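Local coordinates for sortase family protein (Clostridium perfringens, PDB 6IXZ), which is a class C sortase, probably a cysteine transpeptidase that joins pilin subunits through a thioester intermediate, at residues 82-87 against 106-111; 88-91 against 96-99; 39-44 against 160-165. One frame throughout, in Å; residues are numbered along the deposited sequence.

Contact 1. Residues 82-87 against 106-111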
ATOM      1  N   ASP A  82       6.923  14.925   0.280  1.00 21.47           N
ATOM      2  CA  ASP A  82       5.856  15.576  -0.473  1.00 23.50           C
ATOM      3  C   ASP A  82       4.660  14.655  -0.805  1.00 22.59           C
ATOM      4  O   ASP A  82       3.511  15.086  -0.827  1.00 22.44           O
ATOM      5  CB  ASP A  82       6.425  16.199  -1.737  1.00 25.82           C
ATOM      6  CG  ASP A  82       7.130  15.208  -2.605  1.00 28.35           C
ATOM      7  OD1 ASP A  82       6.730  15.098  -3.779  1.00 34.63           O
ATOM      8  OD2 ASP A  82       8.076  14.536  -2.130  1.00 25.99           O
ATOM      9  N   ILE A  83       4.905  13.364  -0.902  1.00 20.79           N
ATOM     10  CA  ILE A  83       3.811  12.432  -1.170  1.00 19.43           C
ATOM     11  C   ILE A  83       3.104  12.006   0.102  1.00 17.19           C
ATOM     12  O   ILE A  83       1.883  11.916   0.129  1.00 21.94           O
ATOM     13  CB  ILE A  83       4.294  11.201  -1.930  1.00 20.53           C
ATOM     14  CG1 ILE A  83       4.600  11.592  -3.388  1.00 29.05           C
ATOM     15  CG2 ILE A  83       3.234  10.099  -1.854  1.00 22.72           C
ATOM     16  CD1 ILE A  83       5.975  11.151  -3.856  1.00 29.63           C
ATOM     17  N   LEU A  84       3.842  11.903   1.196  1.00 18.40           N
ATOM     18  CA  LEU A  84       3.236  11.546   2.463  1.00 17.66           C
ATOM     19  C   LEU A  84       2.449  12.686   3.043  1.00 19.98           C
ATOM     20  O   LEU A  84       1.575  12.460   3.876  1.00 12.87           O
ATOM     21  CB  LEU A  84       4.265  11.074   3.490  1.00 17.59           C
ATOM     22  CG  LEU A  84       4.973   9.728   3.327  1.00 14.65           C
ATOM     23  CD1 LEU A  84       5.981   9.544   4.442  1.00 16.42           C
ATOM     24  CD2 LEU A  84       4.022   8.534   3.295  1.00 16.26           C
ATOM     25  N   LYS A  85       2.748  13.917   2.614  1.00 22.07           N
ATOM     26  CA  LYS A  85       1.899  15.067   2.944  1.00 17.41           C
ATOM     27  C   LYS A  85       0.509  14.893   2.330  1.00 20.35           C
ATOM     28  O   LYS A  85      -0.472  15.361   2.911  1.00 19.00           O
ATOM     29  CB  LYS A  85       2.522  16.384   2.462  1.00 19.12           C
ATOM     30  CG  LYS A  85       3.599  16.960   3.366  1.00 20.30           C
ATOM     31  CD  LYS A  85       4.228  18.201   2.716  1.00 20.23           C
ATOM     32  CE  LYS A  85       5.417  18.709   3.524  1.00 25.01           C
ATOM     33  NZ  LYS A  85       5.806  20.097   3.134  1.00 20.90           N
ATOM     34  N   LYS A  86       0.412  14.219   1.178  1.00 16.99           N
ATOM     35  CA  LYS A  86      -0.893  13.978   0.519  1.00 18.83           C
ATOM     36  C   LYS A  86      -1.662  12.737   1.019  1.00 18.53           C
ATOM     37  O   LYS A  86      -2.909  12.677   0.966  1.00 17.16           O
ATOM     38  CB  LYS A  86      -0.699  13.803  -0.990  1.00 21.76           C
ATOM     39  CG  LYS A  86      -0.128  15.008  -1.711  1.00 25.86           C
ATOM     40  CD  LYS A  86      -0.299  14.816  -3.216  1.00 28.24           C
ATOM     41  CE  LYS A  86       0.900  15.289  -4.001  1.00 30.96           C
ATOM     42  NZ  LYS A  86       1.180  14.342  -5.117  1.00 36.90           N
ATOM     43  N   GLY A  87      -0.937  11.668   1.280  1.00 17.89           N
ATOM     44  CA  GLY A  87      -1.601  10.413   1.659  1.00 15.26           C
ATOM     45  C   GLY A  87      -0.682   9.208   1.727  1.00 16.24           C
ATOM     46  O   GLY A  87       0.540   9.316   1.908  1.00 17.36           O
ATOM     47  N   VAL A 106       4.174  -2.580   1.451  1.00 17.37           N
ATOM     48  CA  VAL A 106       4.016  -1.777   2.626  1.00 17.79           C
ATOM     49  C   VAL A 106       3.390  -0.425   2.278  1.00 17.72           C
ATOM     50  O   VAL A 106       3.873   0.293   1.403  1.00 16.59           O
ATOM     51  CB  VAL A 106       5.356  -1.599   3.331  1.00 18.24           C
ATOM     52  CG1 VAL A 106       5.155  -0.865   4.656  1.00 17.25           C
ATOM     53  CG2 VAL A 106       5.988  -2.968   3.565  1.00 18.34           C
ATOM     54  N   LEU A 107       2.330  -0.074   2.995  1.00 13.97           N
ATOM     55  CA  LEU A 107       1.619   1.154   2.749  1.00 14.65           C
ATOM     56  C   LEU A 107       1.809   2.094   3.934  1.00 13.46           C
ATOM     57  O   LEU A 107       1.408   1.780   5.053  1.00 12.33           O
ATOM     58  CB  LEU A 107       0.122   0.868   2.499  1.00 15.93           C
ATOM     59  CG  LEU A 107      -0.197  -0.218   1.481  1.00 17.11           C
ATOM     60  CD1 LEU A 107      -1.696  -0.540   1.405  1.00 16.10           C
ATOM     61  CD2 LEU A 107       0.356   0.142   0.113  1.00 17.91           C
ATOM     62  N   SER A 108       2.548   3.183   3.695  1.00 16.26           N
ATOM     63  CA  SER A 108       3.021   4.097   4.757  1.00 14.63           C
ATOM     64  C   SER A 108       2.178   5.381   4.853  1.00 14.47           C
ATOM     65  O   SER A 108       1.935   6.060   3.865  1.00 14.35           O
ATOM     66  CB  SER A 108       4.480   4.519   4.485  1.00 15.30           C
ATOM     67  OG  SER A 108       5.068   5.082   5.644  1.00 17.17           O
ATOM     68  N   ALA A 109       1.829   5.736   6.082  1.00 15.75           N
ATOM     69  CA  ALA A 109       0.984   6.869   6.390  1.00 19.62           C
ATOM     70  C   ALA A 109       1.696   7.687   7.424  1.00 17.90           C
ATOM     71  O   ALA A 109       2.176   7.124   8.400  1.00 19.28           O
ATOM     72  CB  ALA A 109      -0.341   6.406   6.964  1.00 21.63           C
ATOM     73  N   HIS A 110       1.759   9.000   7.212  1.00 16.59           N
ATOM     74  CA  HIS A 110       2.367   9.932   8.182  1.00 18.62           C
ATOM     75  C   HIS A 110       1.426  11.113   8.468  1.00 16.62           C
ATOM     76  O   HIS A 110       1.378  12.039   7.697  1.00 19.29           O
ATOM     77  CB  HIS A 110       3.731  10.464   7.688  1.00 16.91           C
ATOM     78  CG  HIS A 110       4.609  10.983   8.787  1.00 18.06           C
ATOM     79  ND1 HIS A 110       4.117  11.665   9.874  1.00 18.52           N
ATOM     80  CD2 HIS A 110       5.942  10.864   8.997  1.00 22.78           C
ATOM     81  CE1 HIS A 110       5.108  11.985  10.682  1.00 21.09           C
ATOM     82  NE2 HIS A 110       6.220  11.458  10.203  1.00 22.31           N
ATOM     83  N   THR A 111       0.699  11.065   9.586  1.00 17.43           N
ATOM     84  CA  THR A 111      -0.297  12.075   9.894  1.00 18.05           C
ATOM     85  C   THR A 111       0.360  13.383  10.379  1.00 18.98           C
ATOM     86  O   THR A 111      -0.154  14.455  10.137  1.00 17.45           O
ATOM     87  CB  THR A 111      -1.337  11.612  10.933  1.00 22.00           C
ATOM     88  OG1 THR A 111      -0.730  11.478  12.221  1.00 36.17           O
ATOM     89  CG2 THR A 111      -2.009  10.325  10.540  1.00 16.20           C
TER
HETATM   90  O   HOH W   1       1.212  10.023   4.637  1.00 21.56           O
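Beside the predicted active site of the sortase beta-barrel, Leu84 of helix 81-86 meets Ser108 and His110, at the end of strand 103-109 and just beyond it. His110 is the predicted proton donor/acceptor, and its side chain approaches that of Cys172, the predicted acyl-thioester residue on the neighbouring strand 165-173, with nearest atoms about 3 Å apart. The contact illustrates how a short helix can be seated, by one leucine and one water, against the end of a strand that leads to the predicted catalytic histidine, with no direct hydrogen bond between the two segments.

Leu84 supplies the side-chain packing. Its CB points toward the strand end, chi1 (-70°) sets CG anti to the carbonyl carbon, and the fork at CG parts the two methyl groups. CD2 comes down on the backbone of Ser108, 3.3 Å from its O, while CD1 lies 4.1 Å from CB of His110. The two side chains cross at about a right angle, and the leucine touches the histidine at CB; the ring is carried onward to Cys172. For His110, CG anti to the backbone N (chi1 -159°) sets that course.

Gly87, the first residue to leave helical geometry, is nearly fully extended and leads into strand 88-90. Ile83 O accepts from both Lys86 N and Gly87 N, and the carbonyls of Leu84 and Gly87 are left to face the strand end. One water joins the two segments: it donates to Leu84 O at 2.6 Å and to Gly87 O at 2.9 Å, and accepts from His110 N at 2.8 Å.

Contact 2. Residues 88-91 against 96-99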
ATOM      1  N   VAL A  88      -1.323   8.049   1.729  1.00 16.17           N
ATOM      2  CA  VAL A  88      -0.674   6.762   1.907  1.00 14.77           C
ATOM      3  C   VAL A  88       0.143   6.461   0.680  1.00 15.04           C
ATOM      4  O   VAL A  88      -0.347   6.625  -0.446  1.00 18.76           O
ATOM      5  CB  VAL A  88      -1.729   5.644   2.020  1.00 18.24           C
ATOM      6  CG1 VAL A  88      -1.041   4.281   2.198  1.00 20.05           C
ATOM      7  CG2 VAL A  88      -2.655   5.931   3.162  1.00 18.97           C
ATOM      8  N   GLY A  89       1.357   5.976   0.918  1.00 17.27           N
ATOM      9  CA  GLY A  89       2.311   5.685  -0.111  1.00 15.60           C
ATOM     10  C   GLY A  89       2.887   4.291   0.022  1.00 15.59           C
ATOM     11  O   GLY A  89       3.214   3.843   1.124  1.00 17.05           O
ATOM     12  N   VAL A  90       3.058   3.629  -1.122  1.00 15.14           N
ATOM     13  CA  VAL A  90       3.784   2.355  -1.188  1.00 18.06           C
ATOM     14  C   VAL A  90       5.271   2.606  -0.896  1.00 18.67           C
ATOM     15  O   VAL A  90       5.899   3.442  -1.550  1.00 18.00           O
ATOM     16  CB  VAL A  90       3.655   1.666  -2.571  1.00 17.85           C
ATOM     17  CG1 VAL A  90       4.416   0.342  -2.582  1.00 17.90           C
ATOM     18  CG2 VAL A  90       2.204   1.456  -2.978  1.00 17.70           C
ATOM     19  N   LEU A  91       5.831   1.859   0.054  1.00 18.02           N
ATOM     20  CA  LEU A  91       7.228   2.047   0.445  1.00 20.65           C
ATOM     21  C   LEU A  91       8.211   1.501  -0.615  1.00 22.82           C
ATOM     22  O   LEU A  91       8.076   0.370  -1.104  1.00 21.57           O
ATOM     23  CB  LEU A  91       7.466   1.371   1.799  1.00 22.05           C
ATOM     24  CG  LEU A  91       8.883   1.468   2.311  1.00 21.19           C
ATOM     25  CD1 LEU A  91       9.283   2.925   2.488  1.00 23.60           C
ATOM     26  CD2 LEU A  91       9.069   0.663   3.581  1.00 25.05           C
ATOM     27  N   LEU A  96       4.704  -3.878  -5.160  1.00 17.25           N
ATOM     28  CA  LEU A  96       3.510  -3.141  -5.518  1.00 19.89           C
ATOM     29  C   LEU A  96       2.291  -4.027  -5.209  1.00 20.94           C
ATOM     30  O   LEU A  96       2.339  -5.249  -5.366  1.00 17.01           O
ATOM     31  CB  LEU A  96       3.518  -2.746  -6.982  1.00 24.35           C
ATOM     32  CG  LEU A  96       4.539  -1.683  -7.413  1.00 28.79           C
ATOM     33  CD1 LEU A  96       4.628  -1.575  -8.922  1.00 33.70           C
ATOM     34  CD2 LEU A  96       4.189  -0.346  -6.784  1.00 32.57           C
ATOM     35  N   PRO A  97       1.216  -3.402  -4.726  1.00 19.03           N
ATOM     36  CA  PRO A  97       0.160  -4.095  -4.024  1.00 20.30           C
ATOM     37  C   PRO A  97      -0.835  -4.679  -4.996  1.00 18.20           C
ATOM     38  O   PRO A  97      -1.991  -4.280  -5.007  1.00 22.12           O
ATOM     39  CB  PRO A  97      -0.483  -2.989  -3.199  1.00 20.70           C
ATOM     40  CG  PRO A  97      -0.344  -1.800  -4.075  1.00 21.66           C
ATOM     41  CD  PRO A  97       1.043  -1.937  -4.657  1.00 19.67           C
ATOM     42  N   VAL A  98      -0.373  -5.587  -5.842  1.00 22.25           N
ATOM     43  CA  VAL A  98      -1.273  -6.285  -6.722  1.00 18.65           C
ATOM     44  C   VAL A  98      -1.466  -7.756  -6.295  1.00 22.19           C
ATOM     45  O   VAL A  98      -2.014  -8.551  -7.070  1.00 18.94           O
ATOM     46  CB  VAL A  98      -0.812  -6.233  -8.198  1.00 19.78           C
ATOM     47  CG1 VAL A  98      -0.935  -4.820  -8.761  1.00 23.85           C
ATOM     48  CG2 VAL A  98       0.592  -6.773  -8.367  1.00 21.04           C
ATOM     49  N   GLY A  99      -0.887  -8.159  -5.158  1.00 16.29           N
ATOM     50  CA  GLY A  99      -1.016  -9.551  -4.737  1.00 19.01           C
ATOM     51  C   GLY A  99      -0.083 -10.541  -5.424  1.00 20.11           C
ATOM     52  O   GLY A  99       0.615 -10.224  -6.375  1.00 21.62           O
TER
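Val90 and Pro97 point toward each other, a methyl of the valine meeting the CD corner of the proline ring; the valine comes from strand 88-90 and the proline from the connection that leads on to strand 103-109. CG2 of Val90 comes within 4.0 Å of Pro97 CD, so it is the ring carbon next to the imide nitrogen that receives the methyl group. Leu96 joins differently: its CB does not head for the strand, but the branch beyond it bends back and sets CD2 4.3 Å from Val90 CG1.

The fork of the valine explains this division. CG1 is anti to the backbone N (chi1 -180°) and CG2 anti to the carbonyl carbon, so each methyl faces one of two consecutive residues, Leu96 and Pro97. Those two lie in an inverse gamma turn centred on Pro97, in which Val98 N bonds back to Leu96 O at 2.8 Å. The turn bends the chain at the residues that face Val90.

Around this point the core closes from several directions. Val90 also packs on Ile75 and Tyr77 of strand 71-77 and on Leu107 of strand 103-109; Leu96 leans on Ile33 of helix 23-41, and its N is bonded to Asn37 OD1. The connection thus lies between the sheet and helix 23-41.

The contact exemplifies an irregular segment covering a sheet, and is wholly apolar: no hydrogen bond crosses it, and the touching residues are all buried. Its cohesion probably comes mainly from dispersion and the exclusion of water, with the polar backbone of the turn satisfying part of its own needs.

Contact 3. Residues 39-44 against 160-165; sequences DLFNGT and ISDDKD
Helix 23-41 ends in a Schellman motif, with Gly43 at positive phi, Thr44 N bonded to Asp39 O and Gly43 N to Leu40 O, and its last turn faces Ile160 and the type II beta turn from Ser161 to Lys164.

Phe41 carries the contact. With CG anti to the backbone N (chi1 174°), its ring extends from the helix toward the loop, where two kinds of neighbour await it. Ile160 crosses it obliquely, CG2 lying 3.4 Å from Phe41 CD2, while the other branch of the isoleucine carries CD1 to 4.1 Å from Phe41 CA and 4.4 Å from Leu40 CD2.

Asp162 approaches at the ring edge. Its OD2 lies in the ring plane, 3.4 Å from Phe41 CE2 and 3.5 Å from CZ, and the carboxylate plane is turned 86° from that of the ring. Asn102, from the connection before strand 103-109, touches both Phe41 and Asp162. Behind the ring, Thr44 OG1 adds a second bond to Asp39 O at 3.1 Å, with an angle of 110° at the carbonyl oxygen, so two donors from one residue hold that carbonyl.

The edge-on arrangement of Phe41 and Asp162 shows how aromatic rings can accommodate anions: the weakly positive C-H rim meets the oxygen, an interaction that is probably mildly favourable, while Ile160 provides the apolar part of this surface contact.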
ATOM      1  N   ASP A  39      10.990 -10.149  -9.833  1.00 33.49           N
ATOM      2  CA  ASP A  39      12.371  -9.696  -9.883  1.00 32.76           C
ATOM      3  C   ASP A  39      12.800  -9.164  -8.547  1.00 29.80           C
ATOM      4  O   ASP A  39      13.978  -9.249  -8.209  1.00 30.88           O
ATOM      5  CB  ASP A  39      12.569  -8.596 -10.922  1.00 33.13           C
ATOM      6  CG  ASP A  39      12.651  -9.132 -12.332  1.00 35.65           C
ATOM      7  OD1 ASP A  39      12.728 -10.362 -12.504  1.00 31.31           O
ATOM      8  OD2 ASP A  39      12.591  -8.310 -13.274  1.00 42.02           O
ATOM      9  N   LEU A  40      11.890  -8.481  -7.849  1.00 28.22           N
ATOM     10  CA  LEU A  40      12.243  -7.866  -6.572  1.00 29.14           C
ATOM     11  C   LEU A  40      12.438  -8.938  -5.492  1.00 29.17           C
ATOM     12  O   LEU A  40      13.381  -8.888  -4.723  1.00 24.52           O
ATOM     13  CB  LEU A  40      11.197  -6.814  -6.152  1.00 34.28           C
ATOM     14  CG  LEU A  40      11.320  -6.227  -4.733  1.00 29.34           C
ATOM     15  CD1 LEU A  40      12.474  -5.227  -4.610  1.00 33.04           C
ATOM     16  CD2 LEU A  40      10.009  -5.582  -4.298  1.00 29.75           C
ATOM     17  N   PHE A  41      11.570  -9.943  -5.473  1.00 28.47           N
ATOM     18  CA  PHE A  41      11.743 -11.096  -4.596  1.00 26.69           C
ATOM     19  C   PHE A  41      13.057 -11.850  -4.885  1.00 31.54           C
ATOM     20  O   PHE A  41      13.595 -12.529  -4.007  1.00 26.70           O
ATOM     21  CB  PHE A  41      10.537 -12.025  -4.770  1.00 26.22           C
ATOM     22  CG  PHE A  41      10.645 -13.322  -4.028  1.00 28.90           C
ATOM     23  CD1 PHE A  41      10.640 -14.525  -4.714  1.00 34.58           C
ATOM     24  CD2 PHE A  41      10.634 -13.342  -2.640  1.00 30.33           C
ATOM     25  CE1 PHE A  41      10.718 -15.730  -4.026  1.00 33.57           C
ATOM     26  CE2 PHE A  41      10.727 -14.530  -1.948  1.00 30.34           C
ATOM     27  CZ  PHE A  41      10.765 -15.732  -2.640  1.00 32.16           C
ATOM     28  N   ASN A  42      13.561 -11.723  -6.108  1.00 33.49           N
ATOM     29  CA  ASN A  42      14.767 -12.428  -6.553  1.00 38.13           C
ATOM     30  C   ASN A  42      16.010 -11.556  -6.629  1.00 43.23           C
ATOM     31  O   ASN A  42      16.992 -11.941  -7.244  1.00 49.49           O
ATOM     32  CB  ASN A  42      14.520 -13.047  -7.932  1.00 36.73           C
ATOM     33  CG  ASN A  42      13.425 -14.082  -7.902  1.00 35.49           C
ATOM     34  OD1 ASN A  42      12.564 -14.125  -8.777  1.00 40.24           O
ATOM     35  ND2 ASN A  42      13.391 -14.861  -6.836  1.00 32.69           N
ATOM     36  N   GLY A  43      15.966 -10.377  -6.023  1.00 46.93           N
ATOM     37  CA  GLY A  43      17.171  -9.574  -5.828  1.00 45.16           C
ATOM     38  C   GLY A  43      17.759  -9.011  -7.108  1.00 44.30           C
ATOM     39  O   GLY A  43      18.910  -8.588  -7.125  1.00 43.56           O
ATOM     40  N   THR A  44      16.961  -8.970  -8.172  1.00 47.63           N
ATOM     41  CA  THR A  44      17.443  -8.492  -9.464  1.00 46.09           C
ATOM     42  C   THR A  44      16.875  -7.131  -9.859  1.00 43.27           C
ATOM     43  O   THR A  44      17.344  -6.535 -10.815  1.00 36.19           O
ATOM     44  CB  THR A  44      17.180  -9.511 -10.603  1.00 46.08           C
ATOM     45  OG1 THR A  44      15.784  -9.816 -10.690  1.00 54.94           O
ATOM     46  CG2 THR A  44      17.954 -10.799 -10.372  1.00 43.31           C
ATOM     47  N   ILE A 160       9.876  -9.642   2.383  1.00 27.26           N
ATOM     48  CA  ILE A 160       9.000 -10.601   1.727  1.00 27.84           C
ATOM     49  C   ILE A 160       9.167 -11.954   2.429  1.00 29.50           C
ATOM     50  O   ILE A 160      10.250 -12.246   2.937  1.00 31.48           O
ATOM     51  CB  ILE A 160       9.328 -10.674   0.237  1.00 26.06           C
ATOM     52  CG1 ILE A 160       9.029  -9.322  -0.399  1.00 23.51           C
ATOM     53  CG2 ILE A 160       8.496 -11.752  -0.467  1.00 26.08           C
ATOM     54  CD1 ILE A 160       9.787  -9.074  -1.674  1.00 26.66           C
ATOM     55  N   SER A 161       8.063 -12.656   2.648  1.00 27.30           N
ATOM     56  CA  SER A 161       8.118 -14.022   3.178  1.00 30.22           C
ATOM     57  C   SER A 161       7.796 -15.000   2.054  1.00 26.61           C
ATOM     58  O   SER A 161       6.801 -14.799   1.323  1.00 21.74           O
ATOM     59  CB  SER A 161       7.115 -14.219   4.322  1.00 33.18           C
ATOM     60  OG  SER A 161       7.456 -13.464   5.475  1.00 32.33           O
ATOM     61  N   ASP A 162       8.617 -16.048   1.911  1.00 23.76           N
ATOM     62  CA  ASP A 162       8.346 -17.101   0.902  1.00 25.35           C
ATOM     63  C   ASP A 162       6.949 -17.692   1.088  1.00 24.57           C
ATOM     64  O   ASP A 162       6.487 -17.877   2.208  1.00 24.00           O
ATOM     65  CB  ASP A 162       9.361 -18.257   0.945  1.00 26.84           C
ATOM     66  CG  ASP A 162      10.805 -17.809   0.780  1.00 32.01           C
ATOM     67  OD1 ASP A 162      11.678 -18.704   0.762  1.00 37.49           O
ATOM     68  OD2 ASP A 162      11.089 -16.596   0.702  1.00 32.77           O
ATOM     69  N   ASP A 163       6.260 -17.925  -0.029  1.00 26.31           N
ATOM     70  CA  ASP A 163       4.951 -18.566  -0.032  1.00 26.54           C
ATOM     71  C   ASP A 163       3.832 -17.730   0.606  1.00 32.38           C
ATOM     72  O   ASP A 163       2.720 -18.251   0.827  1.00 33.48           O
ATOM     73  CB  ASP A 163       5.010 -19.945   0.638  1.00 28.55           C
ATOM     74  CG  ASP A 163       6.080 -20.828   0.047  1.00 30.50           C
ATOM     75  OD1 ASP A 163       6.283 -20.792  -1.193  1.00 35.07           O
ATOM     76  OD2 ASP A 163       6.786 -21.475   0.837  1.00 34.39           O
ATOM     77  N   LYS A 164       4.102 -16.454   0.902  1.00 24.25           N
ATOM     78  CA  LYS A 164       3.065 -15.603   1.510  1.00 24.95           C
ATOM     79  C   LYS A 164       2.724 -14.392   0.649  1.00 24.51           C
ATOM     80  O   LYS A 164       3.591 -13.854  -0.053  1.00 21.05           O
ATOM     81  CB  LYS A 164       3.504 -15.122   2.885  1.00 27.96           C
ATOM     82  CG  LYS A 164       3.918 -16.216   3.857  1.00 33.52           C
ATOM     83  CD  LYS A 164       2.756 -17.091   4.274  1.00 37.89           C
ATOM     84  CE  LYS A 164       3.250 -18.257   5.120  1.00 45.28           C
ATOM     85  NZ  LYS A 164       2.490 -18.413   6.392  1.00 46.34           N
ATOM     86  N   ASP A 165       1.479 -13.933   0.789  1.00 20.84           N
ATOM     87  CA  ASP A 165       0.964 -12.752   0.131  1.00 22.48           C
ATOM     88  C   ASP A 165       0.510 -11.776   1.229  1.00 21.17           C
ATOM     89  O   ASP A 165      -0.544 -11.961   1.859  1.00 18.22           O
ATOM     90  CB  ASP A 165      -0.198 -13.138  -0.812  1.00 23.32           C
ATOM     91  CG  ASP A 165      -0.798 -11.935  -1.535  1.00 24.49           C
ATOM     92  OD1 ASP A 165      -1.506 -12.117  -2.547  1.00 22.42           O
ATOM     93  OD2 ASP A 165      -0.541 -10.798  -1.104  1.00 24.37           O
TER

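Overall arrangement
Contacts 1 and 2 belong to one run of chain: helix 81-86 leads into strand 88-90, then through residues 96-99 to strand 103-109, which lies antiparallel beside 88-90 in the same sheet. Their centres are 12 Å apart, and Ser108 N to Gly89 O is a probable hydrogen bond between them. Contact 3 joins more distant parts of the sequence, enclosing both others along the chain, and its centre lies 24 Å from that of contact 1, on the opposite side of the chain's centre. Contact 2 falls between, touching contact 3 where Gly99 meets Asp165. The series thus runs from the predicted catalytic end, through the core, to the C-terminal end of helix 23-41 at the surface.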